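ABC transporter, substrate binding protein (Aeropyrum pernix, PDB 3EAF) probably binds a small solute outside the membrane and hands it to the partner ABC transporter for uptake into the cell. Local coordinates at residues A[12-17]-A[54-59]; A[17-22]-A[208-213]; A[28-33]-A[274-279]; A[255-260]-A[290-295]. All coordinates share one frame; numbering follows the deposited sequence.

Interaction 1. Residues A[12-17]-A[54-59]; sequences DETGPT and KRDYAY
Two aspartate-centred turns, an Asx motif at Asp12 and an Asx turn at Asp56, interlock where the parallel neighbours 3-11 and 47-56 end, beside the cleft expected between the lobes of a periplasmic binding protein. Asp56 reaches the opposing loop with CG anti to its backbone N (chi1 169°). Asp56 OD1 takes Glu13 N at 2.8 Å, nearly straight (167°), and Ala58 N at 3.1 Å, from opposite faces of the carboxylate; Asp56 OD2 receives Thr14 OG1 at 2.6 Å through its syn lone pair. Further up the strand, Lys54 NZ makes a salt bridge of 2.8 Å with Glu13 OE2 and a second one with Glu29. Asp12 ties its own loop, OD1 to Gly15 N and OD2 to both Thr17 N and Thr17 OG1, the latter also bonded by Trp83. Thr17 CG2 sits over the Tyr59 ring, 3.7 Å from its centroid; Tyr59 OH hydrogen-bonds a glycerol, probably from the crystallisation liquor. Replacing Asp12 by alanine would probably leave the Gly15 and Thr17 amides without their acceptor and the Thr17 hydroxyl with less to fix its rotation. Asp12 OD1 and Asp56 OD1 lie 4.0 Å apart, a like-charge pair probably made tolerable by surrounding donors.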
loop_
_atom_site.group_PDB
_atom_site.type_symbol
_atom_site.label_atom_id
_atom_site.label_comp_id
_atom_site.label_asym_id
_atom_site.label_seq_id
_atom_site.Cartn_x
_atom_site.Cartn_y
_atom_site.Cartn_z
ATOM N N ASP A 12 -12.597 -0.533 2.040
ATOM C CA ASP A 12 -13.266 -1.676 1.436
ATOM C C ASP A 12 -13.335 -2.810 2.452
ATOM O O ASP A 12 -12.362 -3.536 2.652
ATOM C CB ASP A 12 -12.548 -2.126 0.158
ATOM C CG ASP A 12 -13.241 -3.296 -0.520
ATOM O OD1 ASP A 12 -14.319 -3.712 -0.039
ATOM O OD2 ASP A 12 -12.711 -3.799 -1.535
ATOM N N GLU A 13 -14.492 -2.957 3.088
ATOM C CA GLU A 13 -14.695 -3.999 4.090
ATOM C C GLU A 13 -15.469 -5.211 3.575
ATOM O O GLU A 13 -15.470 -6.266 4.214
ATOM C CB GLU A 13 -15.407 -3.418 5.312
ATOM C CG GLU A 13 -14.551 -2.455 6.121
ATOM C CD GLU A 13 -15.267 -1.929 7.348
ATOM O OE1 GLU A 13 -16.514 -1.828 7.316
ATOM O OE2 GLU A 13 -14.582 -1.614 8.349
ATOM N N THR A 14 -16.116 -5.067 2.424
ATOM C CA THR A 14 -17.038 -6.098 1.940
ATOM C C THR A 14 -16.850 -6.448 0.462
ATOM O O THR A 14 -17.461 -7.401 -0.030
ATOM C CB THR A 14 -18.516 -5.679 2.165
ATOM O OG1 THR A 14 -18.731 -4.357 1.643
ATOM C CG2 THR A 14 -18.872 -5.719 3.657
ATOM N N GLY A 15 -16.020 -5.678 -0.237
ATOM C CA GLY A 15 -15.806 -5.866 -1.678
ATOM C C GLY A 15 -14.623 -6.744 -2.063
ATOM O O GLY A 15 -14.096 -7.491 -1.232
ATOM N N PRO A 16 -14.188 -6.658 -3.336
ATOM C CA PRO A 16 -13.183 -7.574 -3.890
ATOM C C PRO A 16 -11.761 -7.365 -3.353
ATOM O O PRO A 16 -10.887 -8.206 -3.598
ATOM C CB PRO A 16 -13.236 -7.277 -5.388
ATOM C CG PRO A 16 -13.660 -5.847 -5.457
ATOM C CD PRO A 16 -14.647 -5.679 -4.341
ATOM N N THR A 17 -11.528 -6.259 -2.643
ATOM C CA THR A 17 -10.232 -6.028 -2.010
ATOM C C THR A 17 -10.360 -6.008 -0.479
ATOM O O THR A 17 -9.462 -5.528 0.217
ATOM C CB THR A 17 -9.525 -4.741 -2.526
ATOM O OG1 THR A 17 -10.255 -3.576 -2.116
ATOM C CG2 THR A 17 -9.347 -4.756 -4.060
ATOM N N LYS A 54 -16.419 6.857 8.917
ATOM C CA LYS A 54 -16.068 5.649 8.181
ATOM C C LYS A 54 -17.148 5.265 7.180
ATOM O O LYS A 54 -18.333 5.215 7.517
ATOM C CB LYS A 54 -15.795 4.481 9.126
ATOM C CG LYS A 54 -15.210 3.264 8.420
ATOM C CD LYS A 54 -14.846 2.148 9.388
ATOM C CE LYS A 54 -16.016 1.213 9.612
ATOM N NZ LYS A 54 -15.593 0.006 10.369
ATOM N N ARG A 55 -16.723 4.990 5.951
ATOM C CA ARG A 55 -17.629 4.557 4.887
ATOM C C ARG A 55 -17.041 3.368 4.130
ATOM O O ARG A 55 -15.965 3.477 3.543
ATOM C CB ARG A 55 -17.899 5.715 3.921
ATOM C CG ARG A 55 -18.686 6.882 4.518
ATOM C CD ARG A 55 -20.133 6.491 4.775
ATOM N NE ARG A 55 -20.913 7.602 5.305
ATOM C CZ ARG A 55 -21.163 7.791 6.597
ATOM N NH1 ARG A 55 -20.694 6.941 7.504
ATOM N NH2 ARG A 55 -21.896 8.832 6.981
ATOM N N ASP A 56 -17.738 2.234 4.163
ATOM C CA ASP A 56 -17.356 1.063 3.365
ATOM C C ASP A 56 -17.935 1.200 1.961
ATOM O O ASP A 56 -19.146 1.066 1.756
ATOM C CB ASP A 56 -17.822 -0.234 4.039
ATOM C CG ASP A 56 -17.684 -1.465 3.142
ATOM O OD1 ASP A 56 -16.786 -1.518 2.268
ATOM O OD2 ASP A 56 -18.480 -2.406 3.325
ATOM N N TYR A 57 -17.064 1.465 0.993
ATOM C CA TYR A 57 -17.509 1.665 -0.389
ATOM C C TYR A 57 -17.359 0.420 -1.261
ATOM O O TYR A 57 -17.739 0.433 -2.444
ATOM C CB TYR A 57 -16.823 2.886 -1.015
ATOM C CG TYR A 57 -15.450 2.647 -1.621
ATOM C CD1 TYR A 57 -15.243 2.795 -2.996
ATOM C CD2 TYR A 57 -14.360 2.301 -0.828
ATOM C CE1 TYR A 57 -13.988 2.595 -3.566
ATOM C CE2 TYR A 57 -13.096 2.093 -1.383
ATOM C CZ TYR A 57 -12.919 2.249 -2.755
ATOM O OH TYR A 57 -11.677 2.058 -3.314
ATOM N N ALA A 58 -16.803 -0.645 -0.672
ATOM C CA ALA A 58 -16.661 -1.952 -1.329
ATOM C C ALA A 58 -15.958 -1.926 -2.703
ATOM O O ALA A 58 -16.288 -2.715 -3.596
ATOM C CB ALA A 58 -18.041 -2.660 -1.423
ATOM N N TYR A 59 -14.997 -1.013 -2.856
ATOM C CA TYR A 59 -14.198 -0.849 -4.089
ATOM C C TYR A 59 -15.021 -0.360 -5.286
ATOM O O TYR A 59 -14.537 -0.343 -6.416
ATOM C CB TYR A 59 -13.453 -2.144 -4.440
ATOM C CG TYR A 59 -12.086 -1.945 -5.054
ATOM C CD1 TYR A 59 -11.056 -1.352 -4.329
ATOM C CD2 TYR A 59 -11.814 -2.374 -6.357
ATOM C CE1 TYR A 59 -9.783 -1.183 -4.885
ATOM C CE2 TYR A 59 -10.555 -2.205 -6.919
ATOM C CZ TYR A 59 -9.548 -1.609 -6.179
ATOM O OH TYR A 59 -8.304 -1.453 -6.743
HETATM O O HOH W 1 -19.345 -3.218 6.318
#

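Interaction 2. Residues A[17-22]-A[208-213]; sequences TSDVGK and TISSCS
Asp19 keeps CG between its own backbone N and carbonyl carbon (chi1 54°), and Thr208 places OG1 in the corresponding position (chi1 69°); the two groups thereby meet across the gap between their helices. One oxygen does nearly all the work. Asp19 OD2 accepts Thr208 OG1 at 2.6 Å on its syn lone pair, while on the anti side, somewhat out of the carboxylate plane, it receives Ser210 OG at 2.7 Å and Ser210 N at 3.2 Å (151° at the hydrogen). Three donors thus grip a single oxygen, and the nearby N-terminal turn of helix 209-222 would be expected to favour its negative charge. Methyls close up alongside: Thr17 CG2 lies 3.8 Å from Thr208 CG2, and Val20 CG1 3.9 Å from Ile209 CG2. The Asp19 carbonyl is itself bonded by Arg238. An alanine at Asp19 is likely to strip both hydroxyls and the Ser210 amide of their shared acceptor, leaving mainly methyl packing between the two helix starts. Helix 18-38 follows a strand of one sheet and helix 209-222 a strand of the other, so the contact probably bridges the two lobes of the periplasmic binding fold across their cleft, consistent with the lobes being drawn together.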
loop_
_atom_site.group_PDB
_atom_site.type_symbol
_atom_site.label_atom_id
_atom_site.label_comp_id
_atom_site.label_asym_id
_atom_site.label_seq_id
_atom_site.Cartn_x
_atom_site.Cartn_y
_atom_site.Cartn_z
ATOM N N THR A 17 -11.528 -6.259 -2.643
ATOM C CA THR A 17 -10.232 -6.028 -2.010
ATOM C C THR A 17 -10.360 -6.008 -0.479
ATOM O O THR A 17 -9.462 -5.528 0.217
ATOM C CB THR A 17 -9.525 -4.741 -2.526
ATOM O OG1 THR A 17 -10.255 -3.576 -2.116
ATOM C CG2 THR A 17 -9.347 -4.756 -4.060
ATOM N N SER A 18 -11.463 -6.553 0.039
ATOM C CA SER A 18 -11.658 -6.643 1.490
ATOM C C SER A 18 -10.762 -7.704 2.145
ATOM O O SER A 18 -10.577 -7.688 3.362
ATOM C CB SER A 18 -13.133 -6.846 1.862
ATOM O OG SER A 18 -13.683 -7.995 1.242
ATOM N N ASP A 19 -10.204 -8.611 1.339
ATOM C CA ASP A 19 -9.170 -9.542 1.812
ATOM C C ASP A 19 -8.035 -8.793 2.540
ATOM O O ASP A 19 -7.518 -9.269 3.557
ATOM C CB ASP A 19 -8.627 -10.437 0.673
ATOM C CG ASP A 19 -8.119 -9.650 -0.553
ATOM O OD1 ASP A 19 -8.143 -8.398 -0.564
ATOM O OD2 ASP A 19 -7.697 -10.307 -1.533
ATOM N N VAL A 20 -7.682 -7.614 2.027
ATOM C CA VAL A 20 -6.670 -6.744 2.646
ATOM C C VAL A 20 -7.293 -5.477 3.270
ATOM O O VAL A 20 -6.687 -4.827 4.137
ATOM C CB VAL A 20 -5.540 -6.370 1.636
ATOM C CG1 VAL A 20 -4.738 -7.607 1.239
ATOM C CG2 VAL A 20 -6.104 -5.680 0.382
ATOM N N GLY A 21 -8.510 -5.149 2.830
ATOM C CA GLY A 21 -9.210 -3.933 3.246
ATOM C C GLY A 21 -9.733 -3.925 4.671
ATOM O O GLY A 21 -9.732 -2.883 5.330
ATOM N N LYS A 22 -10.195 -5.082 5.141
ATOM C CA LYS A 22 -10.701 -5.219 6.512
ATOM C C LYS A 22 -9.637 -4.853 7.548
ATOM O O LYS A 22 -9.895 -4.059 8.442
ATOM C CB LYS A 22 -11.207 -6.637 6.768
ATOM C CG LYS A 22 -12.530 -6.986 6.099
ATOM C CD LYS A 22 -12.884 -8.450 6.402
ATOM C CE LYS A 22 -14.147 -8.896 5.684
ATOM N NZ LYS A 22 -15.402 -8.407 6.355
ATOM N N THR A 208 -4.459 -8.528 -5.361
ATOM C CA THR A 208 -4.492 -8.714 -3.908
ATOM C C THR A 208 -4.235 -10.175 -3.531
ATOM O O THR A 208 -4.228 -11.055 -4.398
ATOM C CB THR A 208 -5.829 -8.233 -3.277
ATOM O OG1 THR A 208 -6.893 -9.108 -3.673
ATOM C CG2 THR A 208 -6.158 -6.804 -3.710
ATOM N N ILE A 209 -4.053 -10.420 -2.233
ATOM C CA ILE A 209 -3.640 -11.723 -1.706
ATOM C C ILE A 209 -4.492 -12.917 -2.160
ATOM O O ILE A 209 -3.973 -14.021 -2.284
ATOM C CB ILE A 209 -3.501 -11.697 -0.137
ATOM C CG1 ILE A 209 -2.814 -12.969 0.378
ATOM C CG2 ILE A 209 -4.858 -11.430 0.545
ATOM C CD1 ILE A 209 -2.360 -12.908 1.835
ATOM N N SER A 210 -5.785 -12.699 -2.404
ATOM C CA SER A 210 -6.691 -13.788 -2.790
ATOM C C SER A 210 -6.276 -14.455 -4.096
ATOM O O SER A 210 -6.089 -15.664 -4.141
ATOM C CB SER A 210 -8.141 -13.293 -2.883
ATOM O OG SER A 210 -8.587 -12.860 -1.609
ATOM N N SER A 211 -6.131 -13.673 -5.157
ATOM C CA SER A 211 -5.721 -14.244 -6.439
ATOM C C SER A 211 -4.225 -14.570 -6.496
ATOM O O SER A 211 -3.843 -15.560 -7.118
ATOM C CB SER A 211 -6.145 -13.352 -7.610
ATOM O OG SER A 211 -5.601 -12.057 -7.493
ATOM N N CYS A 212 -3.387 -13.755 -5.849
ATOM C CA CYS A 212 -1.945 -14.047 -5.762
ATOM C C CYS A 212 -1.691 -15.420 -5.157
ATOM O O CYS A 212 -0.883 -16.192 -5.667
ATOM C CB CYS A 212 -1.207 -13.001 -4.930
ATOM S SG CYS A 212 -0.940 -11.418 -5.745
ATOM N N SER A 213 -2.374 -15.714 -4.056
ATOM C CA SER A 213 -2.217 -16.996 -3.370
ATOM C C SER A 213 -2.750 -18.179 -4.188
ATOM O O SER A 213 -2.107 -19.230 -4.258
ATOM C CB SER A 213 -2.876 -16.947 -1.998
ATOM O OG SER A 213 -2.302 -15.912 -1.222
#

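Interaction 3. Residues A[28-33]-A[274-279]; sequences AELAFK and EAARMN
Leu30 pushes its isobutyl end against the last turn of helix 267-278, where CD2 lies 3.8 Å from Ala275 O, 3.8 Å from Asn279 CB and 4.2 Å from Ala276 CA. Its CG stands anti to the carbonyl carbon, although chi1, at -86°, is turned well past the usual staggered value; the Leu30 and Asn279 side chains slide past each other in opposite directions. Val281 and Ile286, from the loop that follows, also touch Leu30. Asn279 is the first residue to leave the helix, and its amide folds back on the turn it has just quit: ND2 donates to Ala275 O at 2.9 Å, almost straight (164°) and close to the amide's own plane. This bond ties down the end of the helix and fixes the flip of the amide, turning OD1 toward helix 18-38. Here the fold brings a helix reached from the last parallel strand of one sheet, 251-255, against the first helix of the other lobe, as expected where the chain of a periplasmic binding protein crosses between lobes. Lys33 runs out extended over that oxygen, its CD 3.5 Å from Asn279 OD1. Between residues 28-33 and 274-279 there is no direct hydrogen bond; farther along, Glu274 bonds Tyr34 and pairs with Lys38. A water donates to Asn279 OD1 at 2.8 Å and weakly accepts from Lys33 NZ; another takes Asn279 ND2 at 3.1 Å and reaches the Lys33 carbonyl only weakly.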
loop_
_atom_site.group_PDB
_atom_site.type_symbol
_atom_site.label_atom_id
_atom_site.label_comp_id
_atom_site.label_asym_id
_atom_site.label_seq_id
_atom_site.Cartn_x
_atom_site.Cartn_y
_atom_site.Cartn_z
ATOM N N ALA A 28 -6.720 1.688 10.817
ATOM C CA ALA A 28 -7.037 3.114 10.744
ATOM C C ALA A 28 -7.898 3.559 11.929
ATOM O O ALA A 28 -7.657 4.614 12.511
ATOM C CB ALA A 28 -7.729 3.454 9.415
ATOM N N GLU A 29 -8.889 2.744 12.283
ATOM C CA GLU A 29 -9.773 3.045 13.408
ATOM C C GLU A 29 -9.016 2.989 14.729
ATOM O O GLU A 29 -9.171 3.878 15.565
ATOM C CB GLU A 29 -10.981 2.112 13.433
ATOM C CG GLU A 29 -12.021 2.452 12.381
ATOM C CD GLU A 29 -13.382 1.864 12.711
ATOM O OE1 GLU A 29 -13.556 0.634 12.593
ATOM O OE2 GLU A 29 -14.274 2.641 13.096
ATOM N N LEU A 30 -8.196 1.955 14.902
ATOM C CA LEU A 30 -7.307 1.862 16.061
ATOM C C LEU A 30 -6.490 3.134 16.239
ATOM O O LEU A 30 -6.390 3.656 17.345
ATOM C CB LEU A 30 -6.360 0.669 15.952
ATOM C CG LEU A 30 -6.840 -0.698 16.443
ATOM C CD1 LEU A 30 -5.684 -1.679 16.321
ATOM C CD2 LEU A 30 -7.370 -0.636 17.882
ATOM N N ALA A 31 -5.919 3.629 15.145
ATOM C CA ALA A 31 -5.081 4.837 15.172
ATOM C C ALA A 31 -5.856 6.098 15.545
ATOM O O ALA A 31 -5.390 6.887 16.368
ATOM C CB ALA A 31 -4.361 5.023 13.839
ATOM N N PHE A 32 -7.028 6.286 14.941
ATOM C CA PHE A 32 -7.895 7.407 15.297
ATOM C C PHE A 32 -8.222 7.396 16.795
ATOM O O PHE A 32 -8.077 8.416 17.484
ATOM C CB PHE A 32 -9.186 7.384 14.482
ATOM C CG PHE A 32 -9.044 7.929 13.078
ATOM C CD1 PHE A 32 -8.506 9.200 12.851
ATOM C CD2 PHE A 32 -9.492 7.184 11.986
ATOM C CE1 PHE A 32 -8.390 9.711 11.547
ATOM C CE2 PHE A 32 -9.384 7.682 10.672
ATOM C CZ PHE A 32 -8.837 8.945 10.455
ATOM N N LYS A 33 -8.650 6.243 17.299
ATOM C CA LYS A 33 -9.032 6.132 18.703
ATOM C C LYS A 33 -7.819 6.327 19.611
ATOM O O LYS A 33 -7.918 7.004 20.639
ATOM C CB LYS A 33 -9.711 4.791 18.992
ATOM C CG LYS A 33 -11.057 4.605 18.290
ATOM C CD LYS A 33 -11.564 3.194 18.507
ATOM C CE LYS A 33 -12.991 3.003 18.001
ATOM N NZ LYS A 33 -13.489 1.660 18.408
ATOM N N GLU A 274 -0.114 -1.226 21.817
ATOM C CA GLU A 274 -0.734 -0.489 22.918
ATOM C C GLU A 274 -2.145 -0.037 22.528
ATOM O O GLU A 274 -3.079 -0.149 23.328
ATOM C CB GLU A 274 0.118 0.706 23.368
ATOM C CG GLU A 274 -0.320 1.257 24.742
ATOM C CD GLU A 274 0.209 2.648 25.061
ATOM O OE1 GLU A 274 0.923 3.244 24.230
ATOM O OE2 GLU A 274 -0.107 3.157 26.163
ATOM N N ALA A 275 -2.292 0.459 21.297
ATOM C CA ALA A 275 -3.599 0.857 20.772
ATOM C C ALA A 275 -4.588 -0.301 20.846
ATOM O O ALA A 275 -5.723 -0.132 21.301
ATOM C CB ALA A 275 -3.471 1.377 19.343
ATOM N N ALA A 276 -4.130 -1.481 20.429
ATOM C CA ALA A 276 -4.907 -2.714 20.520
ATOM C C ALA A 276 -5.345 -3.041 21.957
ATOM O O ALA A 276 -6.523 -3.332 22.194
ATOM C CB ALA A 276 -4.129 -3.872 19.917
ATOM N N ARG A 277 -4.415 -2.976 22.914
ATOM C CA ARG A 277 -4.754 -3.260 24.316
ATOM C C ARG A 277 -5.805 -2.293 24.848
ATOM O O ARG A 277 -6.741 -2.707 25.518
ATOM C CB ARG A 277 -3.521 -3.241 25.230
ATOM C CG ARG A 277 -2.557 -4.411 25.049
ATOM C CD ARG A 277 -1.455 -4.414 26.140
ATOM N NE ARG A 277 -0.602 -3.217 26.097
ATOM C CZ ARG A 277 0.511 -3.101 25.373
ATOM N NH1 ARG A 277 0.937 -4.107 24.616
ATOM N NH2 ARG A 277 1.207 -1.972 25.404
HETATM N N MSE A 278 -5.640 -1.008 24.541
HETATM C CA MSE A 278 -6.546 0.046 25.011
HETATM C C MSE A 278 -7.947 -0.036 24.402
HETATM O O MSE A 278 -8.908 0.501 24.960
HETATM C CB MSE A 278 -5.944 1.422 24.737
HETATM C CG MSE A 278 -4.728 1.737 25.586
HETATM SE SE MSE A 278 -3.776 3.315 24.961
HETATM C CE MSE A 278 -5.183 4.657 25.184
ATOM N N ASN A 279 -8.057 -0.715 23.262
ATOM C CA ASN A 279 -9.328 -0.830 22.562
ATOM C C ASN A 279 -9.876 -2.262 22.468
ATOM O O ASN A 279 -10.752 -2.550 21.660
ATOM C CB ASN A 279 -9.227 -0.146 21.195
ATOM C CG ASN A 279 -9.069 1.365 21.315
ATOM O OD1 ASN A 279 -10.044 2.091 21.489
ATOM N ND2 ASN A 279 -7.835 1.841 21.220
HETATM O O HOH W 2 -7.586 4.529 22.665
HETATM O O HOH W 3 -12.690 1.077 21.763
#

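Interaction 4. Residues A[255-260]-A[290-295]; sequences SPFIYP and VVQGFV
Phe257 drives its ring between Gln292 and Val295 on one side of helix 288-304. Ring atom CD2 lies 3.8 Å from Gln292 CG, and CE1 the same 3.8 Å from Val295 CG2, both approaches being oblique; the ring and the Gln292 amide planes are 37° apart. Val291 divides its branches: with CG1 anti to the backbone N (chi1 177°), that methyl faces Phe257 CB at 4.2 Å, while CG2 meets Pro260 CG at 3.8 Å. The contact between the two segments is apolar packing, and the Ile258 carbonyl oxygen is buried in it without a polar partner. Behind the first shell, Pro256 CB lies over the centre of one face of the Phe257 ring, 3.9 Å above its plane. Ser255 OG donates to Phe257 O at 2.6 Å, in the carbonyl plane and on a lone pair, which helps hold the backbone at Phe257. Gln292 is steadied at both ends of its amide, OE1 by Arg289 and NE2 by Tyr107. Further out, backbone bonds tie Pro256 to Ala336 and Ile258 to Ile334. Leaving strand 251-255 of one sheet for helices packed on the other lobe, residues 255-260 fit one of the interlobe crossovers of a periplasmic binding protein.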
loop_
_atom_site.group_PDB
_atom_site.type_symbol
_atom_site.label_atom_id
_atom_site.label_comp_id
_atom_site.label_asym_id
_atom_site.label_seq_id
_atom_site.Cartn_x
_atom_site.Cartn_y
_atom_site.Cartn_z
ATOM N N SER A 255 7.049 -5.306 0.944
ATOM C CA SER A 255 6.373 -4.447 1.908
ATOM C C SER A 255 7.267 -3.280 2.287
ATOM O O SER A 255 8.410 -3.490 2.697
ATOM C CB SER A 255 5.972 -5.226 3.163
ATOM O OG SER A 255 5.361 -4.361 4.105
ATOM N N PRO A 256 6.759 -2.044 2.140
ATOM C CA PRO A 256 7.462 -0.860 2.657
ATOM C C PRO A 256 7.469 -0.771 4.195
ATOM O O PRO A 256 8.215 0.041 4.768
ATOM C CB PRO A 256 6.663 0.313 2.066
ATOM C CG PRO A 256 5.815 -0.290 0.968
ATOM C CD PRO A 256 5.514 -1.675 1.445
ATOM N N PHE A 257 6.666 -1.617 4.843
ATOM C CA PHE A 257 6.427 -1.551 6.286
ATOM C C PHE A 257 6.832 -2.867 6.927
ATOM O O PHE A 257 6.542 -3.942 6.385
ATOM C CB PHE A 257 4.937 -1.298 6.578
ATOM C CG PHE A 257 4.286 -0.328 5.623
ATOM C CD1 PHE A 257 4.385 1.043 5.832
ATOM C CD2 PHE A 257 3.589 -0.789 4.510
ATOM C CE1 PHE A 257 3.805 1.940 4.957
ATOM C CE2 PHE A 257 2.996 0.103 3.628
ATOM C CZ PHE A 257 3.112 1.471 3.847
ATOM N N ILE A 258 7.489 -2.779 8.083
ATOM C CA ILE A 258 7.860 -3.961 8.859
ATOM C C ILE A 258 6.604 -4.688 9.363
ATOM O O ILE A 258 5.627 -4.044 9.763
ATOM C CB ILE A 258 8.832 -3.584 10.028
ATOM C CG1 ILE A 258 9.628 -4.804 10.515
ATOM C CG2 ILE A 258 8.093 -2.900 11.192
ATOM C CD1 ILE A 258 10.567 -5.416 9.465
ATOM N N TYR A 259 6.608 -6.017 9.292
ATOM C CA TYR A 259 5.507 -6.818 9.829
ATOM C C TYR A 259 5.619 -6.804 11.347
ATOM O O TYR A 259 6.738 -6.762 11.872
ATOM C CB TYR A 259 5.603 -8.279 9.389
ATOM C CG TYR A 259 5.283 -8.611 7.947
ATOM C CD1 TYR A 259 5.385 -7.658 6.931
ATOM C CD2 TYR A 259 4.920 -9.911 7.599
ATOM C CE1 TYR A 259 5.111 -7.993 5.602
ATOM C CE2 TYR A 259 4.645 -10.255 6.290
ATOM C CZ TYR A 259 4.741 -9.295 5.296
ATOM O OH TYR A 259 4.468 -9.658 4.007
ATOM N N PRO A 260 4.472 -6.851 12.062
ATOM C CA PRO A 260 4.552 -6.977 13.528
ATOM C C PRO A 260 5.465 -8.126 14.013
ATOM O O PRO A 260 6.204 -7.940 14.974
ATOM C CB PRO A 260 3.092 -7.217 13.942
ATOM C CG PRO A 260 2.293 -6.529 12.882
ATOM C CD PRO A 260 3.073 -6.769 11.595
ATOM N N VAL A 290 -3.244 -4.137 9.258
ATOM C CA VAL A 290 -3.479 -3.240 10.386
ATOM C C VAL A 290 -2.412 -2.138 10.438
ATOM O O VAL A 290 -2.739 -0.964 10.617
ATOM C CB VAL A 290 -3.557 -4.027 11.724
ATOM C CG1 VAL A 290 -3.750 -3.083 12.920
ATOM C CG2 VAL A 290 -4.694 -5.051 11.675
ATOM N N VAL A 291 -1.147 -2.512 10.257
ATOM C CA VAL A 291 -0.068 -1.524 10.195
ATOM C C VAL A 291 -0.318 -0.498 9.077
ATOM O O VAL A 291 -0.170 0.701 9.286
ATOM C CB VAL A 291 1.320 -2.194 10.011
ATOM C CG1 VAL A 291 2.416 -1.141 9.875
ATOM C CG2 VAL A 291 1.622 -3.144 11.175
ATOM N N GLN A 292 -0.720 -0.976 7.901
ATOM C CA GLN A 292 -0.906 -0.114 6.731
ATOM C C GLN A 292 -1.973 0.946 6.962
ATOM O O GLN A 292 -1.817 2.097 6.527
ATOM C CB GLN A 292 -1.208 -0.946 5.475
ATOM C CG GLN A 292 -0.009 -1.775 5.032
ATOM C CD GLN A 292 -0.250 -2.566 3.775
ATOM O OE1 GLN A 292 -0.595 -3.736 3.835
ATOM N NE2 GLN A 292 -0.052 -1.938 2.626
ATOM N N GLY A 293 -3.038 0.557 7.659
ATOM C CA GLY A 293 -4.092 1.493 8.060
ATOM C C GLY A 293 -3.632 2.467 9.127
ATOM O O GLY A 293 -3.863 3.672 9.023
ATOM N N PHE A 294 -2.970 1.936 10.150
ATOM C CA PHE A 294 -2.470 2.730 11.272
ATOM C C PHE A 294 -1.519 3.837 10.809
ATOM O O PHE A 294 -1.653 4.989 11.227
ATOM C CB PHE A 294 -1.777 1.815 12.292
ATOM C CG PHE A 294 -1.619 2.427 13.662
ATOM C CD1 PHE A 294 -2.571 2.197 14.655
ATOM C CD2 PHE A 294 -0.508 3.212 13.969
ATOM C CE1 PHE A 294 -2.419 2.754 15.938
ATOM C CE2 PHE A 294 -0.351 3.769 15.240
ATOM C CZ PHE A 294 -1.309 3.546 16.217
ATOM N N VAL A 295 -0.567 3.486 9.944
ATOM C CA VAL A 295 0.443 4.451 9.492
ATOM C C VAL A 295 -0.111 5.577 8.626
ATOM O O VAL A 295 0.454 6.673 8.618
ATOM C CB VAL A 295 1.664 3.790 8.792
ATOM C CG1 VAL A 295 2.428 2.893 9.776
ATOM C CG2 VAL A 295 1.261 3.039 7.506
#

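Overall arrangement
Helix 18-38 runs through much of this set: its N-terminal end joins interactions 1 and 2, which share Thr17 and have centres 12 Å apart, and its middle carries interaction 3, tied back to interaction 1 by a Lys54-Glu29 salt bridge. Interaction 4 touches interaction 3, 14 Å away between centres, through Phe294 packed on Ala31 and Ala275. Along the chain, interactions 1, 2 and 3 cross one another; interaction 4 follows 1 and 2 in series and crosses 3. Interaction 1 joins the loop after strand 3-11 to the end of its neighbour 47-56, whereas 2, 3 and 4 bring elements that follow strands of the second sheet against the first lobe, consistent with a two-lobed binder.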